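Local coordinates for large adhesion protein (Lap) involved in biofilm formation (Marinobacter hydrocarbonoclasticus, PDB 6XI3) that probably forms part of the extending region of a bacterial biofilm adhesin, as a chain of Ig-like beta-sandwich domains with calcium bound at their junctions, at residues 32-37 with 98-103; 37-42 with 118-123; 43-48 with 84-89; 61-66 with 91-96; 147-152 with 202-207. All coordinates share one frame; numbering follows the deposited sequence.

Strand 29-38 opens the chain and takes part in two contacts. Interaction 1 sets it against strand 96-105 and closes a long loop across the sandwich. Interaction 2 starts where that strand ends and reaches 118-123, so its loop crosses that of interaction 1; they share V37. Interaction 3 pairs 43-48 with 84-89 within the three-stranded sheet, and its loop lies within both of these. Interaction 4, 61-66 with 91-96, also lies within both, but crosses interaction 3. Interaction 5 comes later in the chain, in the second domain. Interactions 2, 4 and 5 meet at one calcium ion, which joins the two domains.

Interaction 1 of 5, residues 32-37 with 98-103; sequences VSLDTV and LTVEAS. With EDO (1,2-ethanediol), chain K.
Strands 32-37 and 98-103 run in roughly opposite directions, 144° apart, and their axes come within 7.7 Å, with no hydrogen bond between them. V32 and A102 meet at the close end. CB of V32 lies 3.6 Å from CB of A102, and both methyls of V32 also touch that methyl. V32 carries CG1 between its backbone N and carbonyl carbon (chi1 69°) and CG2 beside the carbonyl carbon. From there CG2 of V32 reaches CG1 of V100 at 3.9 Å, and the two valine side chains cross obliquely. L34 comes next along the strand. Its CB lies 4.2 Å from CG2 of V100, the other branch of that valine, so V100 is touched on both methyls. This is the core of an Ig-like beta-sandwich: strand 29-38 belongs to the three-stranded sheet and strand 96-105 to the four-stranded one, and apolar side chains fill the layer between them. At the far end V37 and L98 reach toward each other tip to tip, with CG2 of V37 4.0 Å from CD1 of L98. L98 also touches L120 and I90. On the other face of strand 32-37, OG of S33 donates to OD1 of D35 at 2.9 Å, on the syn side of the carboxylate. OD2 of D35 is hydrogen-bonded to S47 of the next strand. D35 and T36 both face N45 there, a classic beta bulge. A 1,2-ethanediol molecule, probably from the crystallisation liquor, lies by the backbone of V32, but its placing is doubtful.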
# COMPACT_ATOMS: atom_id res chain seq x y z
N VAL A 32 -63.51 -15.42 -0.35
CA VAL A 32 -62.41 -16.41 -0.33
C VAL A 32 -61.44 -15.98 0.77
O VAL A 32 -61.27 -14.78 0.96
CB VAL A 32 -61.77 -16.51 -1.72
CG1 VAL A 32 -61.01 -15.23 -2.09
CG2 VAL A 32 -60.89 -17.74 -1.85
N SER A 33 -60.84 -16.92 1.49
CA SER A 33 -59.75 -16.63 2.46
C SER A 33 -58.62 -17.58 2.16
O SER A 33 -58.90 -18.71 1.77
CB SER A 33 -60.18 -16.72 3.91
OG SER A 33 -60.73 -17.98 4.17
N LEU A 34 -57.39 -17.09 2.32
CA LEU A 34 -56.17 -17.92 2.30
C LEU A 34 -55.89 -18.28 3.76
O LEU A 34 -55.47 -17.41 4.50
CB LEU A 34 -55.07 -17.11 1.63
CG LEU A 34 -53.69 -17.76 1.61
CD1 LEU A 34 -53.70 -19.06 0.81
CD2 LEU A 34 -52.69 -16.79 1.04
N ASP A 35 -56.21 -19.51 4.16
CA ASP A 35 -56.19 -19.90 5.59
C ASP A 35 -54.77 -20.22 6.03
O ASP A 35 -54.42 -19.86 7.15
CB ASP A 35 -57.10 -21.07 5.84
CG ASP A 35 -58.52 -20.68 5.46
OD1 ASP A 35 -58.91 -19.55 5.79
OD2 ASP A 35 -59.19 -21.49 4.86
N THR A 36 -54.00 -20.90 5.20
CA THR A 36 -52.61 -21.26 5.57
C THR A 36 -51.76 -21.32 4.31
O THR A 36 -52.24 -21.75 3.27
CB THR A 36 -52.48 -22.59 6.35
OG1 THR A 36 -52.51 -23.67 5.43
CG2 THR A 36 -53.55 -22.84 7.39
N VAL A 37 -50.52 -20.87 4.45
CA VAL A 37 -49.45 -21.13 3.47
C VAL A 37 -48.42 -21.95 4.24
O VAL A 37 -47.92 -21.43 5.29
CB VAL A 37 -48.83 -19.84 2.93
CG1 VAL A 37 -47.61 -20.12 2.06
CG2 VAL A 37 -49.85 -19.00 2.21
N LEU A 98 -48.71 -13.50 -2.56
CA LEU A 98 -49.66 -14.38 -3.28
C LEU A 98 -50.97 -13.63 -3.32
O LEU A 98 -51.39 -13.16 -2.25
CB LEU A 98 -49.86 -15.69 -2.50
CG LEU A 98 -48.62 -16.55 -2.33
CD1 LEU A 98 -48.92 -17.74 -1.42
CD2 LEU A 98 -48.11 -17.00 -3.69
N THR A 99 -51.58 -13.54 -4.50
CA THR A 99 -52.98 -13.04 -4.65
C THR A 99 -53.87 -14.19 -5.10
O THR A 99 -53.60 -14.83 -6.14
CB THR A 99 -53.10 -11.87 -5.64
OG1 THR A 99 -52.09 -10.95 -5.27
CG2 THR A 99 -54.47 -11.20 -5.58
N VAL A 100 -54.87 -14.45 -4.28
CA VAL A 100 -55.92 -15.46 -4.54
C VAL A 100 -57.09 -14.70 -5.16
O VAL A 100 -57.46 -13.65 -4.59
CB VAL A 100 -56.30 -16.18 -3.24
CG1 VAL A 100 -57.38 -17.21 -3.50
CG2 VAL A 100 -55.10 -16.80 -2.56
N GLU A 101 -57.58 -15.14 -6.31
CA GLU A 101 -58.84 -14.58 -6.91
C GLU A 101 -59.85 -15.73 -6.97
O GLU A 101 -59.47 -16.81 -7.47
CB GLU A 101 -58.63 -13.99 -8.31
CG GLU A 101 -57.78 -12.73 -8.38
CD GLU A 101 -58.32 -11.46 -7.72
OE1 GLU A 101 -59.59 -11.34 -7.57
OE2 GLU A 101 -57.48 -10.60 -7.34
N ALA A 102 -61.05 -15.54 -6.43
CA ALA A 102 -62.12 -16.53 -6.56
C ALA A 102 -63.21 -15.93 -7.45
O ALA A 102 -63.43 -14.71 -7.37
CB ALA A 102 -62.65 -16.90 -5.21
N SER A 103 -63.88 -16.75 -8.25
CA SER A 103 -65.00 -16.28 -9.10
C SER A 103 -66.07 -17.37 -9.17
O SER A 103 -65.76 -18.57 -9.15
CB SER A 103 -64.53 -15.84 -10.46
OG SER A 103 -64.10 -16.95 -11.23
C1 EDO K . -60.12 -11.66 1.84
O1 EDO K . -59.58 -12.53 2.83
C2 EDO K . -61.22 -12.27 0.99
O2 EDO K . -62.51 -12.31 1.62

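Interaction 2 of 5, residues 37-42 with 118-123; sequences VDNTAQ and GALDAT. With CA (calcium ion), chain E.
N39 reaches across to the backbone of D121. Its CB lies 3.2 Å from O of D121, and CG is equally near that oxygen. CG stands opposite the carbonyl carbon of N39 (chi1 -72°), and the amide then points at the other segment. OD1 of N39 accepts from N of D121 at 2.7 Å, with 165° at the hydrogen. The donor stands above the amide plane, 48° out of it. OD1 also touches CD1 of L120 at 3.6 Å. ND2 of N39 donates to a water that in turn donates to O of A119. The amide is thus held at both ends, by N of D121 directly and by O of A119 through water. CB of A122 packs on CG of Q42 at 3.7 Å. The side chains of V37 and L120 cross at about a right angle, with CG1 of V37 3.9 Å from CD1 of L120. Beyond N39, D121 through OD1 and T123 through O bind the calcium ion, each at 2.3 Å. D95, D149 and N205 complete its protein ligands. The turn after strand 29-38 therefore rests on the linker that leaves strand 111-120, between this domain and the strand 126-135 that opens the next.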
# COMPACT_ATOMS: atom_id res chain seq x y z
N VAL A 37 -50.52 -20.87 4.45
CA VAL A 37 -49.45 -21.13 3.47
C VAL A 37 -48.42 -21.95 4.24
O VAL A 37 -47.92 -21.43 5.29
CB VAL A 37 -48.83 -19.84 2.93
CG1 VAL A 37 -47.61 -20.12 2.06
CG2 VAL A 37 -49.85 -19.00 2.21
N ASP A 38 -48.18 -23.17 3.76
CA ASP A 38 -47.15 -24.07 4.32
C ASP A 38 -45.88 -23.92 3.47
O ASP A 38 -45.80 -24.57 2.41
CB ASP A 38 -47.70 -25.49 4.41
CG ASP A 38 -46.77 -26.47 5.11
OD1 ASP A 38 -45.53 -26.24 5.10
OD2 ASP A 38 -47.28 -27.50 5.58
N ASN A 39 -44.94 -23.14 3.96
CA ASN A 39 -43.62 -22.84 3.33
C ASN A 39 -42.80 -24.12 3.11
O ASN A 39 -42.08 -24.17 2.08
CB ASN A 39 -42.88 -21.78 4.13
CG ASN A 39 -43.53 -20.42 3.96
OD1 ASN A 39 -43.83 -20.01 2.84
ND2 ASN A 39 -43.73 -19.71 5.05
N THR A 40 -42.90 -25.13 3.98
CA THR A 40 -42.11 -26.39 3.87
C THR A 40 -42.73 -27.31 2.81
O THR A 40 -42.01 -27.72 1.90
CB THR A 40 -41.95 -27.09 5.23
OG1 THR A 40 -41.52 -26.07 6.12
CG2 THR A 40 -40.95 -28.23 5.22
N ALA A 41 -44.03 -27.58 2.87
CA ALA A 41 -44.71 -28.43 1.87
C ALA A 41 -44.97 -27.63 0.57
O ALA A 41 -45.24 -28.27 -0.46
CB ALA A 41 -45.99 -28.97 2.47
N GLN A 42 -44.87 -26.28 0.60
CA GLN A 42 -45.21 -25.41 -0.57
C GLN A 42 -46.64 -25.71 -1.03
O GLN A 42 -46.87 -26.17 -2.20
CB GLN A 42 -44.21 -25.60 -1.71
CG GLN A 42 -42.78 -25.31 -1.28
CD GLN A 42 -41.82 -25.64 -2.39
OE1 GLN A 42 -41.24 -26.71 -2.42
NE2 GLN A 42 -41.77 -24.77 -3.39
N GLY A 118 -51.59 -13.37 0.81
CA GLY A 118 -50.68 -13.97 1.80
C GLY A 118 -49.27 -13.81 1.29
O GLY A 118 -49.08 -13.11 0.26
N ALA A 119 -48.32 -14.43 1.95
CA ALA A 119 -46.89 -14.36 1.57
C ALA A 119 -46.35 -15.80 1.49
O ALA A 119 -46.80 -16.64 2.29
CB ALA A 119 -46.18 -13.51 2.59
N LEU A 120 -45.46 -16.06 0.52
CA LEU A 120 -44.76 -17.35 0.36
C LEU A 120 -43.26 -17.11 0.63
O LEU A 120 -42.70 -16.15 0.06
CB LEU A 120 -44.97 -17.83 -1.08
CG LEU A 120 -44.28 -19.14 -1.47
CD1 LEU A 120 -44.74 -20.31 -0.61
CD2 LEU A 120 -44.55 -19.45 -2.94
N ASP A 121 -42.66 -17.98 1.45
CA ASP A 121 -41.21 -17.95 1.77
C ASP A 121 -40.73 -19.39 1.94
O ASP A 121 -40.53 -19.83 3.06
CB ASP A 121 -40.91 -17.05 2.96
CG ASP A 121 -39.41 -16.83 3.18
OD1 ASP A 121 -38.58 -17.19 2.30
OD2 ASP A 121 -39.10 -16.26 4.20
N ALA A 122 -40.70 -20.09 0.82
CA ALA A 122 -40.31 -21.49 0.68
C ALA A 122 -38.81 -21.56 0.41
O ALA A 122 -38.30 -22.65 0.55
CB ALA A 122 -41.07 -22.15 -0.45
N THR A 123 -38.15 -20.47 -0.01
CA THR A 123 -36.70 -20.50 -0.39
C THR A 123 -35.92 -19.44 0.40
O THR A 123 -36.31 -18.25 0.39
CB THR A 123 -36.54 -20.35 -1.91
OG1 THR A 123 -37.36 -21.31 -2.55
CG2 THR A 123 -35.12 -20.57 -2.38
CA CA E . -37.63 -16.42 0.38
O HOH W 1 -45.39 -17.61 4.41
O HOH W 2 -39.81 -24.92 1.39
O HOH W 3 -36.02 -15.24 1.68

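Interaction 3 of 5, residues 43-48 with 84-89; sequences TANLSG and SLTGVD
N45 lies against T86, with OD1 of N45 3.7 Å from CG2 of T86. At a chi1 of -53° the N45 side chain leaves beside its own backbone N, and the amide turns toward the neighbouring strand. There OD1 of N45 accepts from N of G87 at 2.9 Å. The bond is nearly straight, 171° at the hydrogen, and the donor is tilted 31° from the amide plane. The side chain thus takes up a backbone N-H at the point where the strand turns a corner. G87 has a positive phi, which favours glycine. G87 and V88 both face A44, a G1 beta bulge, and the register shifts by one residue there. On either side of the bulge the pairing is regular and antiparallel. A44 and V88 form a hydrogen-bonded pair, with each N donating to the other's O. L46 and L85 form another, also with two bonds. CD1 of L46 faces CG2 of V88 at 4.4 Å, on the side that meets I61 and I63 of the opposite sheet in the sandwich core. L85 points the same way and touches I61 and A73. On the other side, CB of S47 lies 3.9 Å from CB of S84, and the hydroxyl of S47 is hydrogen-bonded to D35. Also on that side, T43 sets its CB 3.9 Å from CA of G87.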
# COMPACT_ATOMS: atom_id res chain seq x y z
N THR A 43 -47.57 -25.58 -0.08
CA THR A 43 -49.01 -25.83 -0.31
C THR A 43 -49.78 -24.70 0.34
O THR A 43 -49.23 -24.02 1.19
CB THR A 43 -49.49 -27.15 0.30
OG1 THR A 43 -49.31 -27.13 1.72
CG2 THR A 43 -48.79 -28.34 -0.29
N ALA A 44 -51.04 -24.56 -0.04
CA ALA A 44 -51.93 -23.58 0.60
C ALA A 44 -53.28 -24.23 0.84
O ALA A 44 -53.68 -25.12 0.06
CB ALA A 44 -52.08 -22.36 -0.27
N ASN A 45 -53.95 -23.74 1.86
CA ASN A 45 -55.35 -24.11 2.18
C ASN A 45 -56.19 -22.85 2.03
O ASN A 45 -55.76 -21.75 2.57
CB ASN A 45 -55.49 -24.72 3.58
CG ASN A 45 -54.56 -25.89 3.83
OD1 ASN A 45 -53.98 -26.47 2.90
ND2 ASN A 45 -54.48 -26.27 5.11
N LEU A 46 -57.29 -23.00 1.29
CA LEU A 46 -58.27 -21.94 0.96
C LEU A 46 -59.64 -22.38 1.45
O LEU A 46 -59.93 -23.58 1.38
CB LEU A 46 -58.38 -21.81 -0.56
CG LEU A 46 -57.09 -21.66 -1.32
CD1 LEU A 46 -57.34 -21.81 -2.79
CD2 LEU A 46 -56.47 -20.31 -1.03
N SER A 47 -60.50 -21.42 1.77
CA SER A 47 -61.94 -21.67 1.99
C SER A 47 -62.74 -20.44 1.56
O SER A 47 -62.17 -19.36 1.30
CB SER A 47 -62.20 -22.06 3.43
OG SER A 47 -61.70 -21.08 4.33
N GLY A 48 -64.06 -20.60 1.48
CA GLY A 48 -64.94 -19.43 1.37
C GLY A 48 -66.38 -19.78 1.59
O GLY A 48 -66.71 -20.95 2.02
N SER A 84 -63.98 -25.36 0.13
CA SER A 84 -62.56 -25.30 0.58
C SER A 84 -61.67 -26.19 -0.29
O SER A 84 -62.17 -27.03 -1.00
CB SER A 84 -62.46 -25.70 2.02
OG SER A 84 -62.75 -27.07 2.08
N LEU A 85 -60.38 -25.88 -0.29
CA LEU A 85 -59.33 -26.71 -0.93
C LEU A 85 -58.18 -26.79 0.09
O LEU A 85 -57.89 -25.77 0.70
CB LEU A 85 -58.87 -26.08 -2.24
CG LEU A 85 -59.87 -26.10 -3.40
CD1 LEU A 85 -59.28 -25.50 -4.67
CD2 LEU A 85 -60.36 -27.51 -3.69
N THR A 86 -57.62 -27.98 0.30
CA THR A 86 -56.50 -28.27 1.24
C THR A 86 -55.31 -28.79 0.42
O THR A 86 -55.55 -29.59 -0.48
CB THR A 86 -56.93 -29.30 2.29
OG1 THR A 86 -58.01 -28.73 3.04
CG2 THR A 86 -55.82 -29.70 3.25
N GLY A 87 -54.08 -28.40 0.75
CA GLY A 87 -52.90 -28.98 0.10
C GLY A 87 -52.77 -28.56 -1.34
O GLY A 87 -52.23 -29.35 -2.14
N VAL A 88 -53.27 -27.36 -1.70
CA VAL A 88 -53.10 -26.86 -3.09
C VAL A 88 -51.60 -26.68 -3.35
O VAL A 88 -50.94 -26.03 -2.55
CB VAL A 88 -53.86 -25.55 -3.33
CG1 VAL A 88 -53.57 -24.98 -4.71
CG2 VAL A 88 -55.36 -25.74 -3.12
N ASP A 89 -51.10 -27.23 -4.43
CA ASP A 89 -49.66 -27.20 -4.80
C ASP A 89 -49.26 -25.80 -5.28
O ASP A 89 -49.69 -25.40 -6.38
CB ASP A 89 -49.39 -28.19 -5.93
CG ASP A 89 -47.91 -28.47 -6.13
OD1 ASP A 89 -47.03 -27.77 -5.51
OD2 ASP A 89 -47.65 -29.38 -6.88

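Interaction 4 of 5, residues 61-66 with 91-96; sequences ITITDS and SSLVDG. With CA (calcium ion), chain E.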
# COMPACT_ATOMS: atom_id res chain seq x y z
N ILE A 61 -60.53 -20.64 -9.06
CA ILE A 61 -59.56 -19.97 -8.17
C ILE A 61 -58.29 -19.78 -8.97
O ILE A 61 -57.90 -20.69 -9.69
CB ILE A 61 -59.35 -20.81 -6.92
CG1 ILE A 61 -60.56 -20.72 -6.00
CG2 ILE A 61 -58.08 -20.38 -6.20
CD1 ILE A 61 -60.67 -21.91 -5.12
N THR A 62 -57.69 -18.61 -8.84
CA THR A 62 -56.29 -18.40 -9.30
C THR A 62 -55.45 -17.98 -8.10
O THR A 62 -55.94 -17.26 -7.18
CB THR A 62 -56.20 -17.42 -10.47
OG1 THR A 62 -56.65 -16.19 -9.90
CG2 THR A 62 -57.03 -17.84 -11.66
N ILE A 63 -54.23 -18.47 -8.09
CA ILE A 63 -53.20 -17.99 -7.14
C ILE A 63 -52.07 -17.48 -8.02
O ILE A 63 -51.56 -18.28 -8.81
CB ILE A 63 -52.73 -19.09 -6.18
CG1 ILE A 63 -53.92 -19.89 -5.65
CG2 ILE A 63 -51.90 -18.44 -5.09
CD1 ILE A 63 -53.54 -20.91 -4.63
N THR A 64 -51.79 -16.18 -7.92
CA THR A 64 -50.78 -15.47 -8.72
C THR A 64 -49.63 -15.03 -7.82
O THR A 64 -49.87 -14.43 -6.75
CB THR A 64 -51.41 -14.26 -9.43
OG1 THR A 64 -52.54 -14.76 -10.12
CG2 THR A 64 -50.47 -13.56 -10.39
N ASP A 65 -48.40 -15.25 -8.27
CA ASP A 65 -47.22 -14.89 -7.46
C ASP A 65 -46.64 -13.54 -7.93
O ASP A 65 -47.19 -12.93 -8.88
CB ASP A 65 -46.24 -16.06 -7.48
CG ASP A 65 -45.52 -16.21 -8.81
OD1 ASP A 65 -45.65 -15.28 -9.65
OD2 ASP A 65 -44.80 -17.23 -8.97
N SER A 66 -45.55 -13.12 -7.29
CA SER A 66 -44.82 -11.85 -7.51
C SER A 66 -44.24 -11.76 -8.93
O SER A 66 -43.82 -10.68 -9.30
CB SER A 66 -43.73 -11.68 -6.46
OG SER A 66 -42.82 -12.77 -6.50
N SER A 91 -45.83 -25.08 -5.39
CA SER A 91 -44.39 -25.30 -5.68
C SER A 91 -44.02 -24.64 -7.01
O SER A 91 -42.85 -24.32 -7.18
CB SER A 91 -44.02 -26.75 -5.67
OG SER A 91 -44.67 -27.42 -6.73
N SER A 92 -44.96 -24.41 -7.92
CA SER A 92 -44.72 -23.69 -9.20
C SER A 92 -44.52 -22.19 -8.93
O SER A 92 -44.07 -21.51 -9.83
CB SER A 92 -45.83 -23.94 -10.19
OG SER A 92 -47.06 -23.38 -9.74
N LEU A 93 -44.89 -21.67 -7.76
CA LEU A 93 -44.88 -20.21 -7.56
C LEU A 93 -43.55 -19.82 -6.92
O LEU A 93 -42.92 -20.67 -6.24
CB LEU A 93 -46.05 -19.75 -6.70
CG LEU A 93 -47.43 -20.14 -7.25
CD1 LEU A 93 -48.54 -19.61 -6.36
CD2 LEU A 93 -47.60 -19.66 -8.67
N VAL A 94 -43.15 -18.57 -7.13
CA VAL A 94 -41.95 -17.97 -6.47
C VAL A 94 -42.38 -17.23 -5.21
O VAL A 94 -43.56 -16.87 -5.10
CB VAL A 94 -41.15 -17.08 -7.43
CG1 VAL A 94 -40.64 -17.89 -8.60
CG2 VAL A 94 -41.91 -15.84 -7.89
N ASP A 95 -41.42 -16.99 -4.33
CA ASP A 95 -41.59 -16.29 -3.05
C ASP A 95 -42.06 -14.85 -3.29
O ASP A 95 -41.81 -14.29 -4.38
CB ASP A 95 -40.31 -16.35 -2.20
CG ASP A 95 -40.05 -17.69 -1.52
OD1 ASP A 95 -40.85 -18.64 -1.77
OD2 ASP A 95 -39.09 -17.76 -0.72
N GLY A 96 -42.66 -14.28 -2.26
CA GLY A 96 -43.23 -12.93 -2.26
C GLY A 96 -44.72 -13.00 -2.02
O GLY A 96 -45.20 -13.99 -1.41
CA CA E . -37.63 -16.42 0.38
O HOH W 4 -44.66 -14.41 -4.85
O HOH W 3 -36.02 -15.24 1.68
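The carboxylate of D65 takes the backbone N-H of V94. N of V94 donates to OD2 of D65 at 2.8 Å, with 170° at the hydrogen. It comes in on the anti side of the carboxylate, 30° out of its plane. CG2 of V94 packs beside the carboxylate, 3.4 Å from OD2 of D65. With CG held between the backbone N and the carbonyl carbon (chi1 73°), the carboxylate of D65 faces the loop. OG of S66 donates to O of D95 at 2.8 Å. OG of S66 is also 3.5 Å from CG2 of V94, which therefore sits by both polar side chains. A water accepts from N of S66 and donates to O of V94, a third polar link. I63 and L93 supply the apolar part: CG2 of I63 lies 3.8 Å from CD1 of L93, and these side chains cross at about a right angle. A second shell fixes D65. N69 donates to its OD2 and the backbone N of A67 to its OD1, so both oxygens are held. G96 has backbone angles that call for glycine, and it lies beside S66. Past V94 the loop reaches the metal. OD2 of D95 binds the calcium ion at 2.3 Å, and its OD1 accepts from N of A122. R204 of the next domain packs on V94. The contact joins the end of strand 58-64 to the loop that leads into strand 96-105, at the end of the sandwich that faces the next domain.

Interaction 5 of 5, residues 147-152 with 202-207; sequences TTDVAP and QDRNGN. With CA (calcium ion), chain E.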
# COMPACT_ATOMS: atom_id res chain seq x y z
N THR A 147 -27.01 -16.47 -6.85
CA THR A 147 -28.02 -16.01 -5.88
C THR A 147 -29.02 -17.13 -5.68
O THR A 147 -29.13 -17.98 -6.55
CB THR A 147 -28.70 -14.72 -6.36
OG1 THR A 147 -29.44 -14.99 -7.55
CG2 THR A 147 -27.70 -13.61 -6.60
N THR A 148 -29.79 -17.02 -4.60
CA THR A 148 -30.95 -17.88 -4.30
C THR A 148 -32.09 -16.95 -3.90
O THR A 148 -31.87 -16.06 -3.08
CB THR A 148 -30.59 -18.87 -3.17
OG1 THR A 148 -29.45 -19.61 -3.60
CG2 THR A 148 -31.71 -19.84 -2.85
N ASP A 149 -33.29 -17.18 -4.45
CA ASP A 149 -34.50 -16.36 -4.17
C ASP A 149 -34.30 -14.88 -4.53
O ASP A 149 -34.95 -14.04 -3.92
CB ASP A 149 -34.94 -16.46 -2.71
CG ASP A 149 -36.43 -16.15 -2.59
OD1 ASP A 149 -37.09 -16.30 -3.63
OD2 ASP A 149 -36.89 -15.72 -1.51
N VAL A 150 -33.46 -14.57 -5.50
CA VAL A 150 -33.37 -13.21 -6.10
C VAL A 150 -33.92 -13.28 -7.52
O VAL A 150 -33.48 -14.17 -8.26
CB VAL A 150 -31.92 -12.70 -6.10
CG1 VAL A 150 -31.82 -11.32 -6.77
CG2 VAL A 150 -31.36 -12.68 -4.70
N ALA A 151 -34.86 -12.39 -7.87
CA ALA A 151 -35.61 -12.45 -9.15
C ALA A 151 -34.65 -12.22 -10.31
O ALA A 151 -33.86 -11.29 -10.26
CB ALA A 151 -36.73 -11.43 -9.18
N PRO A 152 -34.73 -13.00 -11.40
CA PRO A 152 -34.04 -12.64 -12.64
C PRO A 152 -34.34 -11.18 -13.03
O PRO A 152 -35.42 -10.69 -12.67
CB PRO A 152 -34.57 -13.66 -13.64
CG PRO A 152 -34.88 -14.86 -12.79
CD PRO A 152 -35.45 -14.28 -11.51
N GLN A 202 -31.46 -7.96 -3.20
CA GLN A 202 -32.64 -8.16 -2.33
C GLN A 202 -33.33 -9.44 -2.79
O GLN A 202 -33.48 -9.63 -4.00
CB GLN A 202 -33.51 -6.90 -2.36
CG GLN A 202 -34.44 -6.80 -1.17
CD GLN A 202 -35.25 -5.53 -1.15
OE1 GLN A 202 -36.25 -5.37 -1.86
NE2 GLN A 202 -34.84 -4.64 -0.26
N ASP A 203 -33.70 -10.32 -1.87
CA ASP A 203 -34.44 -11.55 -2.20
C ASP A 203 -35.92 -11.16 -2.32
O ASP A 203 -36.31 -10.00 -2.04
CB ASP A 203 -34.11 -12.68 -1.22
CG ASP A 203 -34.78 -12.59 0.13
OD1 ASP A 203 -35.69 -11.74 0.29
OD2 ASP A 203 -34.39 -13.39 1.02
N ARG A 204 -36.73 -12.09 -2.77
CA ARG A 204 -38.14 -11.79 -3.14
C ARG A 204 -38.96 -11.55 -1.87
O ARG A 204 -40.11 -11.14 -2.01
CB ARG A 204 -38.70 -12.94 -3.94
CG ARG A 204 -38.00 -13.22 -5.25
CD ARG A 204 -38.82 -14.31 -5.90
NE ARG A 204 -38.44 -14.62 -7.25
CZ ARG A 204 -37.63 -15.59 -7.62
NH1 ARG A 204 -37.01 -16.34 -6.72
NH2 ARG A 204 -37.38 -15.78 -8.89
N ASN A 205 -38.42 -11.82 -0.68
CA ASN A 205 -39.14 -11.46 0.57
C ASN A 205 -38.62 -10.12 1.10
O ASN A 205 -38.99 -9.77 2.20
CB ASN A 205 -39.09 -12.58 1.61
CG ASN A 205 -39.78 -13.82 1.11
OD1 ASN A 205 -39.12 -14.70 0.55
ND2 ASN A 205 -41.09 -13.88 1.30
N GLY A 206 -37.85 -9.37 0.33
CA GLY A 206 -37.41 -8.02 0.74
C GLY A 206 -36.21 -8.04 1.68
O GLY A 206 -35.99 -7.01 2.34
N ASN A 207 -35.44 -9.13 1.75
CA ASN A 207 -34.29 -9.25 2.68
C ASN A 207 -33.01 -8.97 1.90
O ASN A 207 -32.83 -9.53 0.78
CB ASN A 207 -34.18 -10.61 3.37
CG ASN A 207 -35.42 -11.00 4.14
OD1 ASN A 207 -36.15 -11.89 3.71
ND2 ASN A 207 -35.71 -10.30 5.21
CA CA E . -37.63 -16.42 0.38
O HOH W 5 -35.47 -10.32 -5.72
O HOH W 3 -36.02 -15.24 1.68
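D149 and R204 form a salt bridge, with NH1 of R204 3.1 Å from OD1 of D149. The carboxylate oxygen lies in the guanidinium plane and is met on its anti side, while the two planes stand 42° apart. R204 reaches it with a chain extended from CG to NE. The guanidinium has A151 and the carbonyl oxygen of V150 over one face. Two kinds of bond thus join these residues, because N of R204 also donates to O of D149 at 2.9 Å.

Metal bonds come next. The calcium ion is bound by OD2 of D149 at 2.1 Å and by OD1 of N205 at 2.3 Å. D95, D121 and T123 complete the site from the preceding domain and the linker. The calcium ion probably offsets the charge of its carboxylate ligands. ND2 of N205 is hydrogen-bonded to O of L120. A water on the ion donates to OD2 of D203, a second-shell carboxylate. The other oxygen, OD1 of D203, accepts from N of N205 and N of N207, which approach from opposite faces of its plane. The first of these makes an Asx turn, and residues 203-206 form a type I turn.

CG1 of V150 packs against O of Q202 at 3.6 Å, and a water bridges N of A151 to that oxygen.

The contact brings the end of strand 140-148 to the loop between strands 193-202 and 208-217.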